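Local coordinates for protein methyltransferase (Pyrococcus horikoshii, PDB 1IXK) that probably transfers a methyl group from S-adenosyl-L-methionine to cytidine in RNA, possibly in tRNA, as a member of the RsmB/NOP family, at residues Arg62-Phe68 with Ile89-Glu94; Thr51-Ser55 with Leu96-Ile100; Leu249-Glu255 with Arg295-Pro299. All coordinates share one frame; numbering follows the deposited sequence.

Interaction 1. Residues Arg62-Phe68 with Ile89-Glu94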
# COMPACT_ATOMS: atom_id res chain seq x y z
N ARG A 62 18.16 -16.78 -12.76
CA ARG A 62 18.15 -17.95 -11.89
C ARG A 62 16.78 -18.62 -11.81
O ARG A 62 16.68 -19.85 -11.88
CB ARG A 62 18.62 -17.57 -10.49
CG ARG A 62 20.10 -17.27 -10.39
CD ARG A 62 20.51 -16.90 -8.96
NE ARG A 62 20.05 -17.88 -7.98
CZ ARG A 62 20.53 -17.98 -6.74
NH1 ARG A 62 21.48 -17.16 -6.33
NH2 ARG A 62 20.05 -18.90 -5.91
N LEU A 63 15.73 -17.82 -11.64
CA LEU A 63 14.38 -18.36 -11.55
C LEU A 63 13.88 -18.93 -12.87
O LEU A 63 13.25 -19.99 -12.91
CB LEU A 63 13.40 -17.29 -11.04
CG LEU A 63 13.51 -16.97 -9.54
CD1 LEU A 63 12.36 -16.05 -9.12
CD2 LEU A 63 13.43 -18.27 -8.75
N ASN A 64 14.16 -18.22 -13.96
CA ASN A 64 13.74 -18.67 -15.29
C ASN A 64 14.37 -20.03 -15.57
O ASN A 64 13.73 -20.92 -16.12
CB ASN A 64 14.19 -17.67 -16.36
CG ASN A 64 13.24 -16.49 -16.51
OD1 ASN A 64 13.57 -15.51 -17.17
ND2 ASN A 64 12.05 -16.59 -15.91
N LYS A 65 15.63 -20.19 -15.18
CA LYS A 65 16.35 -21.44 -15.40
C LYS A 65 15.67 -22.61 -14.69
O LYS A 65 15.75 -23.76 -15.14
CB LYS A 65 17.78 -21.32 -14.89
CG LYS A 65 18.67 -22.49 -15.27
CD LYS A 65 19.58 -22.90 -14.11
CE LYS A 65 18.77 -23.48 -12.96
NZ LYS A 65 19.63 -23.92 -11.82
N LYS A 66 14.98 -22.32 -13.59
CA LYS A 66 14.30 -23.36 -12.82
C LYS A 66 12.88 -23.66 -13.30
O LYS A 66 12.21 -24.54 -12.76
CB LYS A 66 14.27 -22.99 -11.34
CG LYS A 66 15.65 -22.82 -10.73
CD LYS A 66 15.57 -22.67 -9.22
CE LYS A 66 16.96 -22.54 -8.62
NZ LYS A 66 16.92 -22.68 -7.14
N GLY A 67 12.41 -22.92 -14.30
CA GLY A 67 11.08 -23.16 -14.82
C GLY A 67 10.04 -22.11 -14.49
O GLY A 67 8.91 -22.18 -14.99
N PHE A 68 10.39 -21.14 -13.66
CA PHE A 68 9.43 -20.09 -13.31
C PHE A 68 9.34 -19.04 -14.41
O PHE A 68 10.34 -18.73 -15.06
CB PHE A 68 9.83 -19.41 -12.00
CG PHE A 68 9.82 -20.32 -10.81
CD1 PHE A 68 10.90 -21.14 -10.52
CD2 PHE A 68 8.71 -20.36 -9.97
CE1 PHE A 68 10.88 -21.99 -9.42
CE2 PHE A 68 8.68 -21.21 -8.87
CZ PHE A 68 9.77 -22.02 -8.59
N ILE A 89 7.16 -21.37 -5.11
CA ILE A 89 8.24 -20.39 -5.15
C ILE A 89 8.88 -20.24 -3.78
O ILE A 89 10.05 -19.86 -3.67
CB ILE A 89 7.72 -19.01 -5.64
CG1 ILE A 89 8.88 -18.03 -5.77
CG2 ILE A 89 6.68 -18.47 -4.67
CD1 ILE A 89 9.89 -18.41 -6.83
N THR A 90 8.12 -20.53 -2.73
CA THR A 90 8.64 -20.42 -1.37
C THR A 90 9.51 -21.62 -0.98
O THR A 90 10.07 -21.67 0.11
CB THR A 90 7.50 -20.25 -0.34
OG1 THR A 90 6.49 -21.24 -0.57
CG2 THR A 90 6.88 -18.86 -0.47
N SER A 91 9.63 -22.59 -1.89
CA SER A 91 10.45 -23.77 -1.61
C SER A 91 11.81 -23.63 -2.30
O SER A 91 12.66 -24.50 -2.18
CB SER A 91 9.75 -25.05 -2.11
OG SER A 91 8.57 -25.30 -1.37
N THR A 92 11.99 -22.53 -3.01
CA THR A 92 13.24 -22.27 -3.72
C THR A 92 14.32 -21.71 -2.81
O THR A 92 14.02 -21.08 -1.79
CB THR A 92 13.05 -21.24 -4.85
OG1 THR A 92 12.64 -19.99 -4.28
CG2 THR A 92 11.99 -21.72 -5.83
N PRO A 93 15.60 -21.95 -3.15
CA PRO A 93 16.71 -21.45 -2.34
C PRO A 93 16.68 -19.92 -2.36
O PRO A 93 17.07 -19.26 -1.40
CB PRO A 93 17.94 -22.01 -3.06
CG PRO A 93 17.43 -23.26 -3.68
CD PRO A 93 16.09 -22.83 -4.22
N GLU A 94 16.21 -19.37 -3.49
CA GLU A 94 16.11 -17.93 -3.67
C GLU A 94 15.28 -17.32 -2.53
O GLU A 94 15.68 -16.34 -1.91
CB GLU A 94 15.42 -17.59 -5.00
CG GLU A 94 16.27 -17.80 -6.26
CD GLU A 94 16.63 -19.25 -6.52
OE1 GLU A 94 15.87 -20.14 -6.09
OE2 GLU A 94 17.67 -19.49 -7.17

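Interaction 2. Residues Thr51-Ser55 with Leu96-Ile100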
# COMPACT_ATOMS: atom_id res chain seq x y z
N THR A 51 17.29 -6.53 -3.76
CA THR A 51 18.51 -6.00 -4.34
C THR A 51 19.63 -5.78 -3.32
O THR A 51 20.73 -5.38 -3.68
CB THR A 51 18.23 -4.70 -5.11
OG1 THR A 51 17.64 -3.73 -4.24
CG2 THR A 51 17.28 -4.99 -6.26
N LEU A 52 19.33 -6.03 -2.05
CA LEU A 52 20.35 -5.90 -1.02
C LEU A 52 21.26 -7.12 -1.14
O LEU A 52 22.41 -7.10 -0.69
CB LEU A 52 19.74 -5.87 0.38
CG LEU A 52 19.10 -4.58 0.89
CD1 LEU A 52 18.58 -4.80 2.29
CD2 LEU A 52 20.13 -3.45 0.88
N LYS A 53 20.73 -8.18 -1.76
CA LYS A 53 21.49 -9.42 -1.92
C LYS A 53 21.75 -9.87 -3.35
O LYS A 53 22.64 -10.69 -3.58
CB LYS A 53 20.79 -10.55 -1.17
CG LYS A 53 20.83 -10.41 0.34
CD LYS A 53 20.38 -11.70 1.00
CE LYS A 53 20.68 -11.69 2.49
NZ LYS A 53 20.43 -13.02 3.09
N ILE A 54 20.99 -9.36 -4.31
CA ILE A 54 21.18 -9.76 -5.70
C ILE A 54 20.49 -8.82 -6.68
O ILE A 54 19.45 -8.24 -6.37
CB ILE A 54 20.64 -11.20 -5.92
CG1 ILE A 54 20.95 -11.66 -7.35
CG2 ILE A 54 19.14 -11.23 -5.65
CD1 ILE A 54 20.52 -13.09 -7.62
N SER A 55 21.07 -8.66 -7.87
CA SER A 55 20.50 -7.78 -8.88
C SER A 55 19.24 -8.42 -9.45
O SER A 55 19.04 -9.63 -9.34
CB SER A 55 21.50 -7.54 -10.02
OG SER A 55 21.66 -8.69 -10.82
N LEU A 96 14.32 -18.94 0.37
CA LEU A 96 14.85 -19.34 1.67
C LEU A 96 16.12 -18.60 2.09
O LEU A 96 16.41 -18.50 3.28
CB LEU A 96 15.10 -20.86 1.67
CG LEU A 96 13.85 -21.73 1.51
CD1 LEU A 96 14.25 -23.19 1.36
CD2 LEU A 96 12.93 -21.55 2.71
N THR A 97 16.86 -18.06 1.13
CA THR A 97 18.08 -17.34 1.47
C THR A 97 17.89 -15.82 1.38
O THR A 97 18.86 -15.06 1.39
CB THR A 97 19.27 -17.77 0.57
OG1 THR A 97 18.96 -17.51 -0.81
CG2 THR A 97 19.55 -19.26 0.74
N GLY A 98 16.64 -15.39 1.29
CA GLY A 98 16.34 -13.96 1.24
C GLY A 98 16.64 -13.21 -0.04
O GLY A 98 16.89 -12.01 0.00
N LEU A 99 16.61 -13.89 -1.19
CA LEU A 99 16.88 -13.23 -2.46
C LEU A 99 15.61 -12.59 -3.03
O LEU A 99 15.68 -11.70 -3.88
CB LEU A 99 17.48 -14.21 -3.46
CG LEU A 99 18.81 -14.84 -3.03
CD1 LEU A 99 19.46 -15.52 -4.23
CD2 LEU A 99 19.74 -13.76 -2.46
N ILE A 100 14.46 -13.07 -2.56
CA ILE A 100 13.17 -12.53 -2.99
C ILE A 100 12.23 -12.50 -1.80
O ILE A 100 12.42 -13.21 -0.81
CB ILE A 100 12.53 -13.38 -4.12
CG1 ILE A 100 12.36 -14.84 -3.67
CG2 ILE A 100 13.38 -13.30 -5.39
CD1 ILE A 100 11.52 -15.66 -4.62

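Interaction 3. Residues Leu249-Glu255 with Arg295-Pro299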
# COMPACT_ATOMS: atom_id res chain seq x y z
N LEU A 249 -11.92 0.96 -1.06
CA LEU A 249 -12.55 1.62 -2.21
C LEU A 249 -13.34 2.84 -1.75
O LEU A 249 -13.74 3.68 -2.57
CB LEU A 249 -13.52 0.66 -2.91
CG LEU A 249 -12.93 -0.57 -3.60
CD1 LEU A 249 -14.06 -1.49 -4.03
CD2 LEU A 249 -12.09 -0.12 -4.78
N GLU A 250 -13.56 2.95 -0.44
CA GLU A 250 -14.36 4.04 0.12
C GLU A 250 -13.72 5.42 0.06
O GLU A 250 -12.61 5.63 0.55
CB GLU A 250 -14.72 3.75 1.60
CG GLU A 250 -15.19 2.34 1.92
CD GLU A 250 -16.26 1.83 0.98
OE1 GLU A 250 -17.16 2.61 0.60
OE2 GLU A 250 -16.21 0.64 0.62
N PRO A 251 -14.44 6.39 -0.52
CA PRO A 251 -13.90 7.75 -0.61
C PRO A 251 -13.63 8.33 0.78
O PRO A 251 -12.71 9.13 0.96
CB PRO A 251 -14.99 8.52 -1.35
CG PRO A 251 -15.60 7.47 -2.23
CD PRO A 251 -15.68 6.27 -1.31
N GLU A 252 -14.43 7.92 1.77
CA GLU A 252 -14.25 8.43 3.13
C GLU A 252 -12.89 8.11 3.73
O GLU A 252 -12.38 8.87 4.57
CB GLU A 252 -15.35 7.89 4.07
CG GLU A 252 -16.75 8.47 3.82
CD GLU A 252 -17.54 7.73 2.76
OE1 GLU A 252 -16.94 6.91 2.03
OE2 GLU A 252 -18.77 7.98 2.66
N GLU A 253 -12.29 7.00 3.32
CA GLU A 253 -10.98 6.61 3.83
C GLU A 253 -9.87 7.04 2.89
O GLU A 253 -8.68 6.92 3.22
CB GLU A 253 -10.90 5.08 3.99
CG GLU A 253 -11.94 4.47 4.91
CD GLU A 253 -11.89 2.95 4.87
OE1 GLU A 253 -10.92 2.36 5.39
OE2 GLU A 253 -12.83 2.34 4.31
N ASN A 254 -10.25 7.54 1.72
CA ASN A 254 -9.27 7.95 0.71
C ASN A 254 -9.31 9.44 0.36
O ASN A 254 -8.68 10.27 1.03
CB ASN A 254 -9.47 7.13 -0.57
CG ASN A 254 -9.25 5.63 -0.34
OD1 ASN A 254 -8.48 5.23 0.53
ND2 ASN A 254 -9.91 4.81 -1.15
N GLU A 255 -10.04 9.77 -0.71
CA GLU A 255 -10.16 11.15 -1.17
C GLU A 255 -10.59 12.14 -0.09
O GLU A 255 -10.08 13.26 -0.03
CB GLU A 255 -11.15 11.23 -2.34
CG GLU A 255 -10.62 10.62 -3.64
CD GLU A 255 -10.86 9.13 -3.78
OE1 GLU A 255 -11.36 8.50 -2.83
OE2 GLU A 255 -10.55 8.58 -4.86
N ARG A 295 -3.90 8.37 -6.92
CA ARG A 295 -4.25 7.28 -7.83
C ARG A 295 -5.03 6.15 -7.16
O ARG A 295 -5.01 6.00 -5.95
CB ARG A 295 -2.98 6.66 -8.43
CG ARG A 295 -1.91 7.67 -8.82
CD ARG A 295 -2.44 8.69 -9.80
NE ARG A 295 -2.77 8.11 -11.10
CZ ARG A 295 -3.34 8.79 -12.09
NH1 ARG A 295 -3.63 10.07 -11.93
NH2 ARG A 295 -3.60 8.20 -13.25
N ARG A 296 -5.71 5.37 -7.98
CA ARG A 296 -6.47 4.21 -7.53
C ARG A 296 -6.19 3.03 -8.44
O ARG A 296 -6.05 3.19 -9.66
CB ARG A 296 -7.98 4.50 -7.57
CG ARG A 296 -8.54 5.18 -6.33
CD ARG A 296 -10.03 5.43 -6.52
NE ARG A 296 -10.66 6.00 -5.33
CZ ARG A 296 -11.50 5.33 -4.55
NH1 ARG A 296 -11.81 4.07 -4.83
NH2 ARG A 296 -12.05 5.92 -3.50
N LEU A 297 -6.11 1.85 -7.84
CA LEU A 297 -5.92 0.62 -8.59
C LEU A 297 -7.22 -0.14 -8.39
O LEU A 297 -7.76 -0.19 -7.28
CB LEU A 297 -4.75 -0.20 -8.03
CG LEU A 297 -3.34 0.39 -8.20
CD1 LEU A 297 -2.33 -0.56 -7.57
CD2 LEU A 297 -3.04 0.60 -9.68
N TYR A 298 -7.73 -0.72 -9.47
CA TYR A 298 -8.99 -1.46 -9.43
C TYR A 298 -8.77 -2.93 -9.78
O TYR A 298 -8.01 -3.25 -10.70
CB TYR A 298 -9.98 -0.84 -10.40
CG TYR A 298 -10.47 0.53 -9.98
CD1 TYR A 298 -11.39 0.67 -8.95
CD2 TYR A 298 -10.01 1.68 -10.62
CE1 TYR A 298 -11.86 1.92 -8.57
CE2 TYR A 298 -10.46 2.94 -10.24
CZ TYR A 298 -11.39 3.05 -9.22
OH TYR A 298 -11.88 4.29 -8.85
N PRO A 299 -9.45 -3.83 -9.07
CA PRO A 299 -9.31 -5.27 -9.32
C PRO A 299 -9.77 -5.71 -10.70
O PRO A 299 -9.39 -6.78 -11.16
CB PRO A 299 -10.13 -5.90 -8.20
CG PRO A 299 -11.19 -4.87 -7.95
CD PRO A 299 -10.42 -3.58 -7.99

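Interaction 1. Residues Arg62-Phe68 with Ile89-Glu94
A salt-bridge network of Arg62, Lys66 and Glu94 joins the C-terminal end of helix 56-65 to the first turn of helix 93-96 in the N-terminal RsmF-like region. Arg62 comes side-on to a single carboxylate oxygen: its NE lies 3.0 Å and its NH2 2.8 Å from Glu94 OE2. NE takes the anti lone pair and NH2 arrives from above the carboxylate plane; the guanidinium and carboxylate planes stand 84° apart. Lys66, extended beyond CG, brings NZ to 2.9 Å from Glu94 OE1 on its syn lone pair. Glu94 meets them by bending at chi2 (66°), and its CG passes Leu63 CD2 at 3.8 Å.

Deeper in, Ile89 CD1 sits over one face of the Phe68 ring in a CH-pi contact, 4.0 Å from the centroid, while Thr92 CG2 approaches Phe68 CZ obliquely at 3.6 Å. Phe87 makes an edge-to-face contact with the same phenyl ring. Thr92 OG1 bonds to Ile89 O at 2.7 Å and N-caps helix 93-96 at Phe95 N. With two cationic side chains around it, the buried Glu94 carboxylate is probably held ionised despite its apolar neighbours.

Interaction 2. Residues Thr51-Ser55 with Leu96-Ile100
Leu99 and the pair Lys53-Ile54 make the close-fitting half of this contact, and the amino end of Lys53 makes the sparser, more exposed half. On the packed side, Leu99 CD2 lies against the base of the lysine chain, 3.6 Å from Lys53 CB. Ile54 crosses the leucine at about a right angle and uses its CG2 branch, which stands 4.1 Å from Leu99 CB and 3.9 Å from Leu99 O. Its first torsion explains the choice of branch: with CG1 anti to the backbone N (chi1 -175°), CG2 faces Leu99 CB, while the CG1-CD1 arm runs on toward Arg62 of helix 56-65. Leu59 of the same helix touches Ile54 as well, and Val49 adds a contact from strand 46-49, so this half continues into the body of the N-terminal region.

The turn that links the two halves ends helix 93-96: Gly98, at positive phi, is the C-prime residue of a Schellman motif in which Leu99 N bonds back to Glu94 O and Gly98 N to Phe95 O. The chain then enters strand 100-102, an outer strand of the four-stranded antiparallel sheet. This turn presents successive carbonyls to the loop 51-55. Gly98 O accepts from Asn50 ND2 and has Lys53 CD 3.6 Å away.

Farther out, the lysine runs extended beyond CG along the turn, and NZ reaches Thr97 O at 3.1 Å. The ammonium nitrogen is tilted 34° from the carbonyl plane, with a C=O...N angle of 144°. Its stronger polar partner is Arg165 O, at the end of helix 153-166, so the exposed Lys53 bridges two backbone carbonyls from different parts of the chain. Thr97 turns its own hydroxyl back to Pro93 O.

Interaction 3. Residues Leu249-Glu255 with Arg295-Pro299
The guanidinium of Arg296 has the Asn254 amide over one face and a row of acceptors along its edge. Asn254 ND2 stands 3.4 Å from Arg296 NH2, two donors that do not bond, with the amide and guanidinium planes 78° apart; the amide is held there by bonds from ND2 to Ser248 O and from Thr246 to OD1. At one edge the carboxylate of Glu255 is nearly coplanar (16°) and pairs side-on: Arg296 NE to Glu255 OE2 at 2.6 Å, Arg296 NH2 to Glu255 OE1 at 2.8 Å and almost straight. Both oxygens use their syn lone pairs. The end of the group takes Leu249 O as a shared acceptor, with Arg296 NH1 and NH2 each 3.0 Å away and both on one face of that carbonyl.

An arginine chain extended from CG to NE spans the gap from strand 295-297, and chi4 of -109° turns its plane to meet both partners. Four bonds thus fix the buried group's rotation. Glu255 OE2 also accepts from Leu279 N, and Trp28 of helix 18-28 touches Arg296. Beside this, Leu249 CD2 lies obliquely against the Tyr298 ring, 4.3 Å from CD1.

The arrangement ties the loop just after Cys247, the predicted nucleophile of this RsmB/NOP family enzyme, to strand 295-297, which pairs antiparallel with strand 307-314 in the Rossmann-like methyltransferase sheet.

How the interactions relate
Interactions 1 and 2 are neighbours in the N-terminal region, their centres 12 Å apart, with interaction 1 nested inside the chain loop that interaction 2 closes. Interaction 1 joins helices 56-65 and 93-96, and interaction 2 joins the loops leading into the first and out of the second. Arg62 and Ile89 pack on Leu99 and Ile100, respectively, so the two contacts form one continuous patch. Interaction 3 comes later in the chain, in the SAM-binding methyltransferase region, with its centre 35 Å from interaction 1 and 32 Å from interaction 2, on the opposite side of the chain's centre. The first two therefore build the N-terminal region, and the third the neighbourhood of the predicted catalytic cysteine.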